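Local coordinates for protein serine protease pet (Escherichia coli, PDB 4OM9) that acts as a secreted serine protease, an autotransporter enterotoxin of enteroaggregative strains whose host target probably includes alpha-fodrin, at residues N352-S357 / V371-N376; T854-A859 / F879-G884. One frame throughout, in Å; residues are numbered along the deposited sequence.

How the interactions relate
Both contacts join pieces of chain close in sequence, 14 and 20 residues apart at their closest ends, yet they lie on opposite sides of the chain's centre, with about 96 Å between their own centres and no touch. Interaction 1 is partly buried and polar: a glutamine amide of loop 371-376 binds the backbone of short strand 354-355, and a lysine of that strand reaches back to the loop. Interaction 2 is a surface contact near the C-terminal end of the model, where neither 854-859 nor 879-884 is regular strand; van der Waals packing and a CA-H...O contact hold it, and its conventional hydrogen bonds lie within a segment or go to residues outside the pair.

Interaction 1: N352-S357 / V371-N376; sequences NIKYAS and VIQAQN
The side-chain amide of Gln375 is gripped at both ends. Gln375 NE2 donates to Ile353 O at 2.8 Å, nearly straight (174° at the hydrogen) and in the plane of the amide, while the second N-H on Gln375 NE2 turns back to Gln373 O of its own loop at 3.0 Å. At the other end Gln375 OE1 accepts Tyr355 N at 2.7 Å, the donor lying above the carbonyl plane, and also the indole NE1 of Trp351. This brings the amide to the backbone on both sides of Lys354, the way an adjacent parallel strand would meet it, and fixes the amide's rotation. The Gln375 side chain bends at chi2 (-68°), which brings the amide back against the strand. Strand 354-355 is an outer strand of a three-stranded parallel sheet with 335-337 and 309-310, so Gln375 prolongs the pairing of the beta-helix where 371-376 has become loop. Segments 352-357 and 372-376 point nearly the same way, 10° apart. Lys354, partly exposed, reaches over the loop, Lys354 NZ bonding Gln373 OE1 at 3.0 Å, in the carbonyl plane, and Ala374 O at 3.2 Å. Gln373 and Asn352 cross at about a right angle, their amides touching at a modelled distance too short to be trusted. A water donates to Tyr355 O and Gln375 O, each at 2.8 Å. Beyond it, Ser357 CB rests 3.5 Å from Asn376 O.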
loop_
_atom_site.group_PDB
_atom_site.type_symbol
_atom_site.label_atom_id
_atom_site.label_comp_id
_atom_site.label_asym_id
_atom_site.label_seq_id
_atom_site.Cartn_x
_atom_site.Cartn_y
_atom_site.Cartn_z
ATOM N N ASN A 352 -32.578 15.962 17.853
ATOM C CA ASN A 352 -32.494 17.218 18.599
ATOM C C ASN A 352 -32.881 17.042 20.054
ATOM O O ASN A 352 -33.636 17.810 20.596
ATOM C CB ASN A 352 -33.359 18.314 17.963
ATOM C CG ASN A 352 -32.999 19.708 18.484
ATOM O OD1 ASN A 352 -32.041 19.862 19.236
ATOM N ND2 ASN A 352 -33.774 20.716 18.104
ATOM N N ILE A 353 -32.340 16.002 20.670
ATOM C CA ILE A 353 -32.351 15.854 22.122
ATOM C C ILE A 353 -30.959 15.351 22.436
ATOM O O ILE A 353 -30.160 15.127 21.523
ATOM C CB ILE A 353 -33.399 14.820 22.642
ATOM C CG1 ILE A 353 -33.075 13.435 22.047
ATOM C CG2 ILE A 353 -34.795 15.235 22.300
ATOM C CD1 ILE A 353 -34.007 12.290 22.495
ATOM N N LYS A 354 -30.696 15.134 23.720
ATOM C CA LYS A 354 -29.480 14.464 24.147
ATOM C C LYS A 354 -29.713 12.978 24.360
ATOM O O LYS A 354 -30.744 12.568 24.908
ATOM C CB LYS A 354 -28.952 15.096 25.437
ATOM C CG LYS A 354 -28.451 16.520 25.275
ATOM C CD LYS A 354 -27.684 16.930 26.509
ATOM C CE LYS A 354 -27.168 18.365 26.412
ATOM N NZ LYS A 354 -27.781 19.142 25.289
ATOM N N TYR A 355 -28.770 12.158 23.906
ATOM C CA TYR A 355 -28.735 10.785 24.380
ATOM C C TYR A 355 -28.216 10.907 25.810
ATOM O O TYR A 355 -27.399 11.789 26.102
ATOM C CB TYR A 355 -27.850 9.855 23.504
ATOM C CG TYR A 355 -28.071 8.408 23.878
ATOM C CD1 TYR A 355 -29.139 7.694 23.358
ATOM C CD2 TYR A 355 -27.254 7.790 24.811
ATOM C CE1 TYR A 355 -29.380 6.385 23.747
ATOM C CE2 TYR A 355 -27.471 6.504 25.205
ATOM C CZ TYR A 355 -28.537 5.794 24.673
ATOM O OH TYR A 355 -28.739 4.500 25.084
ATOM N N ALA A 356 -28.727 10.062 26.694
ATOM C CA ALA A 356 -28.305 10.018 28.094
ATOM C C ALA A 356 -26.785 10.028 28.259
ATOM O O ALA A 356 -26.055 9.524 27.408
ATOM C CB ALA A 356 -28.897 8.781 28.780
ATOM N N SER A 357 -26.325 10.581 29.376
ATOM C CA SER A 357 -24.905 10.861 29.563
ATOM C C SER A 357 -24.163 9.779 30.341
ATOM O O SER A 357 -22.936 9.808 30.431
ATOM C CB SER A 357 -24.719 12.198 30.275
ATOM O OG SER A 357 -24.713 12.008 31.674
ATOM N N VAL A 371 -27.183 14.916 14.097
ATOM C CA VAL A 371 -27.125 15.365 15.474
ATOM C C VAL A 371 -27.010 16.879 15.510
ATOM O O VAL A 371 -25.957 17.427 15.222
ATOM C CB VAL A 371 -25.962 14.721 16.225
ATOM C CG1 VAL A 371 -26.150 14.886 17.713
ATOM C CG2 VAL A 371 -25.859 13.207 15.866
ATOM N N ILE A 372 -28.119 17.526 15.879
ATOM C CA ILE A 372 -28.264 18.989 15.862
ATOM C C ILE A 372 -27.678 19.683 17.097
ATOM O O ILE A 372 -27.280 20.848 17.028
ATOM C CB ILE A 372 -29.755 19.391 15.738
ATOM C CG1 ILE A 372 -30.429 18.610 14.605
ATOM C CG2 ILE A 372 -29.910 20.905 15.532
ATOM C CD1 ILE A 372 -29.715 18.734 13.266
ATOM N N GLN A 373 -27.617 18.975 18.221
ATOM C CA GLN A 373 -27.080 19.560 19.450
ATOM C C GLN A 373 -25.982 18.700 20.100
ATOM O O GLN A 373 -25.905 17.508 19.877
ATOM C CB GLN A 373 -28.206 19.827 20.460
ATOM C CG GLN A 373 -29.109 18.637 20.856
ATOM C CD GLN A 373 -30.152 19.032 21.948
ATOM O OE1 GLN A 373 -29.846 19.021 23.135
ATOM N NE2 GLN A 373 -31.355 19.405 21.528
ATOM N N ALA A 374 -25.126 19.325 20.904
ATOM C CA ALA A 374 -24.092 18.579 21.616
ATOM C C ALA A 374 -24.762 17.579 22.554
ATOM O O ALA A 374 -25.838 17.850 23.104
ATOM C CB ALA A 374 -23.157 19.519 22.392
ATOM N N GLN A 375 -24.090 16.453 22.765
ATOM C CA GLN A 375 -24.691 15.303 23.428
ATOM C C GLN A 375 -24.144 15.072 24.822
ATOM O O GLN A 375 -24.816 14.454 25.650
ATOM C CB GLN A 375 -24.474 14.053 22.585
ATOM C CG GLN A 375 -25.190 14.104 21.254
ATOM C CD GLN A 375 -26.696 14.047 21.418
ATOM O OE1 GLN A 375 -27.267 13.004 21.788
ATOM N NE2 GLN A 375 -27.351 15.166 21.146
ATOM N N ASN A 376 -22.944 15.588 25.090
ATOM C CA ASN A 376 -22.257 15.291 26.347
ATOM C C ASN A 376 -22.283 13.775 26.653
ATOM O O ASN A 376 -22.490 13.349 27.785
ATOM C CB ASN A 376 -22.884 16.101 27.493
ATOM C CG ASN A 376 -22.120 15.967 28.807
ATOM O OD1 ASN A 376 -20.927 15.649 28.823
ATOM N ND2 ASN A 376 -22.821 16.183 29.919
HETATM O O HOH W 1 -26.264 13.579 27.874
#

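Interaction 2: T854-A859 / F879-G884; sequences TNTQQA and FIEKKG
At the edge of the Phe879 ring lies the peptide carbonyl group of Thr854, its carbon in the ring plane and its oxygen near it; Asn855 O approaches obliquely. The Thr854 methyl CG2 comes to 3.3 Å from Phe879 CE1, the two side chains running side by side and pointing the same way. Phe879 has CG anti to its carbonyl carbon (chi1 -57°), a setting that brings the ring alongside Thr854. A CA-H...O contact also joins the backbones, with Phe879 CA 3.3 Å from Thr854 O. Farther along, Ile880 CG1 packs on Asn855 CB at 3.7 Å, and Thr856 OG1 is modelled 3.3 Å from Glu881 CB, close to the aliphatic root of that acid, although the position of this hydroxyl is doubtful because it sits implausibly close to Asn855 O. Two side-chain hydrogen bonds lie within 854-859. Thr854 OG1 donates to Gln858 O at 2.8 Å from above the carbonyl plane, and Asn855 ND2 to Gln858 OE1 at 3.2 Å, nearly along the C=O axis and in the plane of the Asn855 amide. Thr854 also shares a backbone hydrogen bond with Asp878, while Phe879 touches Pro920 and Ile880 leans on Asn833. Both segments follow the last assigned strand, 794-796, and so lie among loops at the C-terminal end of the passenger's beta-helix, with no helix or strand between them.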
loop_
_atom_site.group_PDB
_atom_site.type_symbol
_atom_site.label_atom_id
_atom_site.label_comp_id
_atom_site.label_asym_id
_atom_site.label_seq_id
_atom_site.Cartn_x
_atom_site.Cartn_y
_atom_site.Cartn_z
ATOM N N THR A 854 42.747 21.797 -35.409
ATOM C CA THR A 854 44.109 22.313 -35.291
ATOM C C THR A 854 44.148 23.695 -35.928
ATOM O O THR A 854 43.333 23.999 -36.800
ATOM C CB THR A 854 45.145 21.407 -35.965
ATOM O OG1 THR A 854 46.446 21.995 -35.840
ATOM C CG2 THR A 854 44.820 21.235 -37.439
ATOM N N ASN A 855 45.071 24.543 -35.485
ATOM C CA ASN A 855 45.250 25.835 -36.143
ATOM C C ASN A 855 46.234 25.719 -37.320
ATOM O O ASN A 855 45.925 26.181 -38.418
ATOM C CB ASN A 855 45.695 26.914 -35.141
ATOM C CG ASN A 855 47.003 26.580 -34.445
ATOM O OD1 ASN A 855 47.018 25.886 -33.426
ATOM N ND2 ASN A 855 48.109 27.095 -34.982
ATOM N N THR A 856 47.386 25.085 -37.093
ATOM C CA THR A 856 48.359 24.785 -38.152
ATOM C C THR A 856 49.586 24.047 -37.626
ATOM O O THR A 856 49.938 22.969 -38.119
ATOM C CB THR A 856 48.862 26.058 -38.880
ATOM O OG1 THR A 856 47.818 26.582 -39.709
ATOM C CG2 THR A 856 50.074 25.737 -39.760
ATOM N N GLN A 857 50.252 24.650 -36.647
ATOM C CA GLN A 857 51.527 24.142 -36.158
ATOM C C GLN A 857 51.343 23.489 -34.794
ATOM O O GLN A 857 52.296 22.998 -34.190
ATOM C CB GLN A 857 52.560 25.276 -36.090
ATOM C CG GLN A 857 54.014 24.836 -36.259
ATOM C CD GLN A 857 54.751 25.638 -37.329
ATOM O OE1 GLN A 857 54.146 26.112 -38.290
ATOM N NE2 GLN A 857 56.061 25.793 -37.160
ATOM N N GLN A 858 50.103 23.487 -34.320
ATOM C CA GLN A 858 49.774 22.910 -33.021
ATOM C C GLN A 858 48.515 22.049 -33.109
ATOM O O GLN A 858 47.406 22.561 -33.269
ATOM C CB GLN A 858 49.579 24.007 -31.970
ATOM C CG GLN A 858 50.876 24.652 -31.474
ATOM C CD GLN A 858 51.391 25.749 -32.389
ATOM O OE1 GLN A 858 50.630 26.359 -33.138
ATOM N NE2 GLN A 858 52.694 26.007 -32.328
ATOM N N ALA A 859 48.687 20.736 -33.002
ATOM C CA ALA A 859 47.563 19.815 -33.137
ATOM C C ALA A 859 47.506 18.801 -32.007
ATOM O O ALA A 859 48.507 18.541 -31.335
ATOM C CB ALA A 859 47.631 19.100 -34.470
ATOM N N PHE A 879 39.891 24.568 -38.599
ATOM C CA PHE A 879 40.979 25.600 -38.492
ATOM C C PHE A 879 40.832 27.086 -38.004
ATOM O O PHE A 879 39.834 27.445 -37.422
ATOM C CB PHE A 879 41.641 25.727 -39.866
ATOM C CG PHE A 879 42.187 24.445 -40.415
ATOM C CD1 PHE A 879 42.887 23.574 -39.612
ATOM C CD2 PHE A 879 42.006 24.127 -41.740
ATOM C CE1 PHE A 879 43.383 22.405 -40.124
ATOM C CE2 PHE A 879 42.506 22.966 -42.257
ATOM C CZ PHE A 879 43.195 22.106 -41.450
ATOM N N ILE A 880 41.865 27.928 -38.273
ATOM C CA ILE A 880 41.861 29.366 -38.021
ATOM C C ILE A 880 43.063 30.054 -38.675
ATOM O O ILE A 880 43.456 31.138 -38.252
ATOM C CB ILE A 880 41.857 29.700 -36.505
ATOM C CG1 ILE A 880 42.367 28.517 -35.677
ATOM C CG2 ILE A 880 40.467 30.121 -36.048
ATOM C CD1 ILE A 880 42.244 28.718 -34.184
ATOM N N GLU A 881 43.647 29.427 -39.697
ATOM C CA GLU A 881 44.735 30.053 -40.457
ATOM C C GLU A 881 44.354 30.204 -41.929
ATOM O O GLU A 881 44.023 29.225 -42.604
ATOM C CB GLU A 881 46.041 29.254 -40.343
ATOM C CG GLU A 881 47.286 30.026 -40.819
ATOM C CD GLU A 881 48.187 29.224 -41.767
ATOM O OE1 GLU A 881 49.410 29.168 -41.514
ATOM O OE2 GLU A 881 47.685 28.675 -42.773
ATOM N N LYS A 882 44.423 31.437 -42.420
ATOM C CA LYS A 882 43.955 31.767 -43.763
ATOM C C LYS A 882 44.976 31.410 -44.847
ATOM O O LYS A 882 45.573 32.293 -45.471
ATOM C CB LYS A 882 43.604 33.258 -43.841
ATOM C CG LYS A 882 42.684 33.755 -42.716
ATOM C CD LYS A 882 41.308 33.097 -42.759
ATOM C CE LYS A 882 40.425 33.598 -41.619
ATOM N NZ LYS A 882 39.065 32.985 -41.620
ATOM N N LYS A 883 45.162 30.108 -45.067
ATOM C CA LYS A 883 46.016 29.600 -46.140
ATOM C C LYS A 883 45.279 29.624 -47.480
ATOM O O LYS A 883 44.589 28.669 -47.837
ATOM C CB LYS A 883 46.496 28.177 -45.816
ATOM C CG LYS A 883 45.446 27.300 -45.133
ATOM C CD LYS A 883 45.991 25.929 -44.753
ATOM C CE LYS A 883 46.088 25.009 -45.957
ATOM N NZ LYS A 883 46.513 23.636 -45.566
ATOM N N GLY A 884 45.436 30.718 -48.222
ATOM C CA GLY A 884 44.754 30.891 -49.495
ATOM C C GLY A 884 45.067 29.814 -50.519
ATOM O O GLY A 884 44.437 29.736 -51.575
#